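Long-range contact in delta-aminolevulinic acid dehydratase (Toxoplasma gondii ME49, PDB 3OBK), which catalyses the condensation of two molecules of 5-aminolevulinic acid to porphobilinogen, an early step of tetrapyrrole biosynthesis: residues K267-P271 with Y290-E295. Residues are numbered along the deposited sequence; the frame is centred on the assembly and turned at random.
Sequences KPGLP and YHVSGE. With PBG (3-[5-(aminomethyl)-4-(carboxymethyl)-1H-pyrrol-3-yl]propanoic acid), chain L.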
ATOM      1  N   LYS A 267     -13.391  12.431  19.541  1.00 10.54           N
ATOM      2  CA  LYS A 267     -13.651  12.797  20.905  1.00 10.72           C
ATOM      3  C   LYS A 267     -14.063  11.572  21.625  1.00 10.43           C
ATOM      4  O   LYS A 267     -14.864  10.808  21.096  1.00 10.79           O
ATOM      5  CB  LYS A 267     -14.807  13.748  20.918  1.00 11.70           C
ATOM      6  CG  LYS A 267     -15.338  14.201  22.279  1.00 13.12           C
ATOM      7  CD  LYS A 267     -16.434  15.166  21.940  1.00 16.17           C
ATOM      8  CE  LYS A 267     -17.446  15.421  22.997  1.00 18.86           C
ATOM      9  NZ  LYS A 267     -18.665  15.990  22.299  1.00 20.04           N
ATOM     10  N   PRO A 268     -13.547  11.366  22.844  1.00  9.93           N
ATOM     11  CA  PRO A 268     -12.574  12.170  23.592  1.00  9.72           C
ATOM     12  C   PRO A 268     -11.165  12.213  23.008  1.00  9.39           C
ATOM     13  O   PRO A 268     -10.963  11.842  21.876  1.00  9.24           O
ATOM     14  CB  PRO A 268     -12.579  11.522  24.982  1.00 10.20           C
ATOM     15  CG  PRO A 268     -13.914  10.818  25.060  1.00  9.61           C
ATOM     16  CD  PRO A 268     -14.192  10.354  23.688  1.00  9.33           C
ATOM     17  N   GLY A 269     -10.204  12.684  23.798  1.00  9.67           N
ATOM     18  CA  GLY A 269      -8.915  13.129  23.271  1.00  9.61           C
ATOM     19  C   GLY A 269      -7.772  12.154  23.423  1.00  9.67           C
ATOM     20  O   GLY A 269      -7.597  11.271  22.600  1.00 10.21           O
ATOM     21  N   LEU A 270      -7.001  12.309  24.490  1.00  9.86           N
ATOM     22  CA  LEU A 270      -5.818  11.495  24.711  1.00 10.27           C
ATOM     23  C   LEU A 270      -6.110  10.000  24.629  1.00 10.05           C
ATOM     24  O   LEU A 270      -5.365   9.260  23.999  1.00 10.62           O
ATOM     25  CB  LEU A 270      -5.164  11.820  26.062  1.00 10.32           C
ATOM     26  CG  LEU A 270      -4.406  13.130  26.118  1.00 11.57           C
ATOM     27  CD1 LEU A 270      -3.731  13.254  27.478  1.00 11.64           C
ATOM     28  CD2 LEU A 270      -3.392  13.229  24.983  1.00 10.89           C
ATOM     29  N   PRO A 271      -7.193   9.541  25.251  1.00  9.44           N
ATOM     30  CA  PRO A 271      -7.432   8.114  25.096  1.00  9.39           C
ATOM     31  C   PRO A 271      -7.887   7.670  23.714  1.00  8.54           C
ATOM     32  O   PRO A 271      -8.214   6.517  23.569  1.00  8.59           O
ATOM     33  CB  PRO A 271      -8.527   7.807  26.129  1.00  9.21           C
ATOM     34  CG  PRO A 271      -8.671   9.024  26.963  1.00  9.69           C
ATOM     35  CD  PRO A 271      -8.160  10.175  26.154  1.00  9.99           C
ATOM     36  N   TYR A 290     -10.829  16.648  20.753  1.00  9.12           N
ATOM     37  CA  TYR A 290     -11.413  17.316  21.910  1.00  9.01           C
ATOM     38  C   TYR A 290     -10.796  16.745  23.186  1.00  9.21           C
ATOM     39  O   TYR A 290     -10.981  15.571  23.514  1.00  9.00           O
ATOM     40  CB  TYR A 290     -12.913  17.107  21.935  1.00  8.74           C
ATOM     41  CG  TYR A 290     -13.711  18.177  22.648  1.00  8.49           C
ATOM     42  CD1 TYR A 290     -13.457  18.536  23.966  1.00  8.68           C
ATOM     43  CD2 TYR A 290     -14.771  18.801  22.006  1.00 10.04           C
ATOM     44  CE1 TYR A 290     -14.249  19.521  24.623  1.00  8.40           C
ATOM     45  CE2 TYR A 290     -15.540  19.779  22.634  1.00  9.59           C
ATOM     46  CZ  TYR A 290     -15.287  20.132  23.929  1.00  8.86           C
ATOM     47  OH  TYR A 290     -16.100  21.098  24.486  1.00 10.22           O
ATOM     48  N   HIS A 291     -10.057  17.608  23.884  1.00  8.99           N
ATOM     49  CA  HIS A 291      -9.549  17.352  25.212  1.00  9.29           C
ATOM     50  C   HIS A 291     -10.690  17.637  26.196  1.00  9.11           C
ATOM     51  O   HIS A 291     -10.908  18.803  26.565  1.00 10.18           O
ATOM     52  CB  HIS A 291      -8.360  18.273  25.463  1.00  9.59           C
ATOM     53  CG  HIS A 291      -7.543  17.923  26.664  1.00 10.39           C
ATOM     54  ND1 HIS A 291      -7.027  18.884  27.509  1.00 12.19           N
ATOM     55  CD2 HIS A 291      -7.137  16.729  27.155  1.00 10.77           C
ATOM     56  CE1 HIS A 291      -6.327  18.292  28.463  1.00 12.32           C
ATOM     57  NE2 HIS A 291      -6.373  16.985  28.270  1.00 11.14           N
ATOM     58  N   VAL A 292     -11.414  16.593  26.597  1.00  8.41           N
ATOM     59  CA  VAL A 292     -12.724  16.761  27.199  1.00  8.42           C
ATOM     60  C   VAL A 292     -12.679  17.039  28.694  1.00  8.95           C
ATOM     61  O   VAL A 292     -11.663  16.824  29.354  1.00  8.92           O
ATOM     62  CB  VAL A 292     -13.617  15.533  26.982  1.00  8.67           C
ATOM     63  CG1 VAL A 292     -13.683  15.170  25.517  1.00  8.26           C
ATOM     64  CG2 VAL A 292     -13.154  14.358  27.836  1.00  8.42           C
ATOM     65  N   SER A 293     -13.819  17.496  29.221  1.00  9.18           N
ATOM     66  CA  SER A 293     -13.938  17.949  30.591  1.00  9.38           C
ATOM     67  C   SER A 293     -13.302  16.993  31.587  1.00  9.43           C
ATOM     68  O   SER A 293     -12.627  17.399  32.510  1.00 10.31           O
ATOM     69  CB  SER A 293     -15.412  18.106  30.922  1.00 10.10           C
ATOM     70  OG  SER A 293     -16.102  16.863  30.847  1.00 10.12           O
ATOM     71  N   GLY A 294     -13.516  15.715  31.396  1.00  9.33           N
ATOM     72  CA  GLY A 294     -12.977  14.723  32.316  1.00  9.99           C
ATOM     73  C   GLY A 294     -11.468  14.687  32.286  1.00  9.75           C
ATOM     74  O   GLY A 294     -10.826  14.558  33.317  1.00  9.86           O
ATOM     75  N   GLU A 295     -10.915  14.798  31.089  1.00 10.09           N
ATOM     76  CA  GLU A 295      -9.472  14.878  30.914  1.00 10.68           C
ATOM     77  C   GLU A 295      -8.914  16.124  31.607  1.00 10.27           C
ATOM     78  O   GLU A 295      -7.884  16.043  32.243  1.00 10.09           O
ATOM     79  CB  GLU A 295      -9.103  14.888  29.435  1.00 10.76           C
ATOM     80  CG  GLU A 295      -9.534  13.625  28.657  1.00 12.58           C
ATOM     81  CD  GLU A 295      -9.153  13.714  27.209  1.00 13.85           C
ATOM     82  OE1 GLU A 295      -7.929  13.594  26.928  1.00 13.29           O
ATOM     83  OE2 GLU A 295     -10.080  13.953  26.375  1.00 15.34           O
TER
HETATM   84  CHA PBG L 360     -23.373  17.096  23.881  1.00 19.71           C
HETATM   85  C1A PBG L 360     -21.941  17.303  24.252  1.00 19.58           C
HETATM   86  C2A PBG L 360     -21.233  16.614  25.231  1.00 19.49           C
HETATM   87  C3A PBG L 360     -19.953  17.138  25.215  1.00 16.46           C
HETATM   88  C4A PBG L 360     -19.897  18.054  24.181  1.00 18.81           C
HETATM   89  NA  PBG L 360     -21.115  18.159  23.632  1.00 19.44           N
HETATM   90  C5A PBG L 360     -21.750  15.631  26.254  1.00 21.31           C
HETATM   91  C6A PBG L 360     -22.190  14.323  25.756  1.00 19.95           C
HETATM   92  O1A PBG L 360     -22.451  14.242  24.526  1.00 22.89           O
HETATM   93  O2A PBG L 360     -22.374  13.377  26.555  1.00 16.92           O
HETATM   94  C7A PBG L 360     -18.864  16.767  26.145  1.00 14.72           C
HETATM   95  C8A PBG L 360     -17.669  17.645  26.163  1.00 12.13           C
HETATM   96  C9A PBG L 360     -16.713  17.491  27.272  1.00  9.48           C
HETATM   97  O3A PBG L 360     -15.984  18.445  27.525  1.00 14.05           O
HETATM   98  O4A PBG L 360     -16.791  16.594  28.125  1.00  9.26           O
HETATM   99  N1  PBG L 360     -23.667  16.591  22.579  1.00 18.89           N
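Glu295 OE2 takes two backbone N-H groups, one from each segment: Gly269 N at 2.9 Å and Val292 N at 3.0 Å. They reach it from opposite faces of the carboxylate plane, and the Val292 bond is nearly straight (172° at the hydrogen). The second oxygen, OE1, accepts Leu270 N at 2.9 Å on its syn side but 31° out of the carboxylate plane. With three N-H donors spread over both oxygens, the rotation of this buried carboxylate is fixed, and they would probably stabilise a negative charge on it. Val292 is the N-cap of helix 293-305 and Glu295 its N3 residue, so the bond from Val292 N is one half of a capping box; valine has no side-chain acceptor for the return bond. Strands 263-267 and 287-291 are parallel neighbours in the TIM barrel of this family, and the carboxylate joins the start of helix 293-305 to the loop after strand 263-267. Beside the carboxylate, Val292 CG1 packs against Pro268 CB at 3.8 Å; a cis peptide precedes this proline. Lys267 turns CG anti to its backbone N (chi1 176°) and runs on extended alongside Tyr290; this course brings Lys267 NZ to 3.1 Å from C4A of the porphobilinogen (PBG) pyrrole. Lys213 NZ lies close to this amine and hydrogen-bonds PBG. At the propionate end, Ser293 N donates to PBG O3A at 2.9 Å while Ser293 OG donates to O4A, and the Tyr290 hydroxyl is hydrogen-bonded to that of Tyr332.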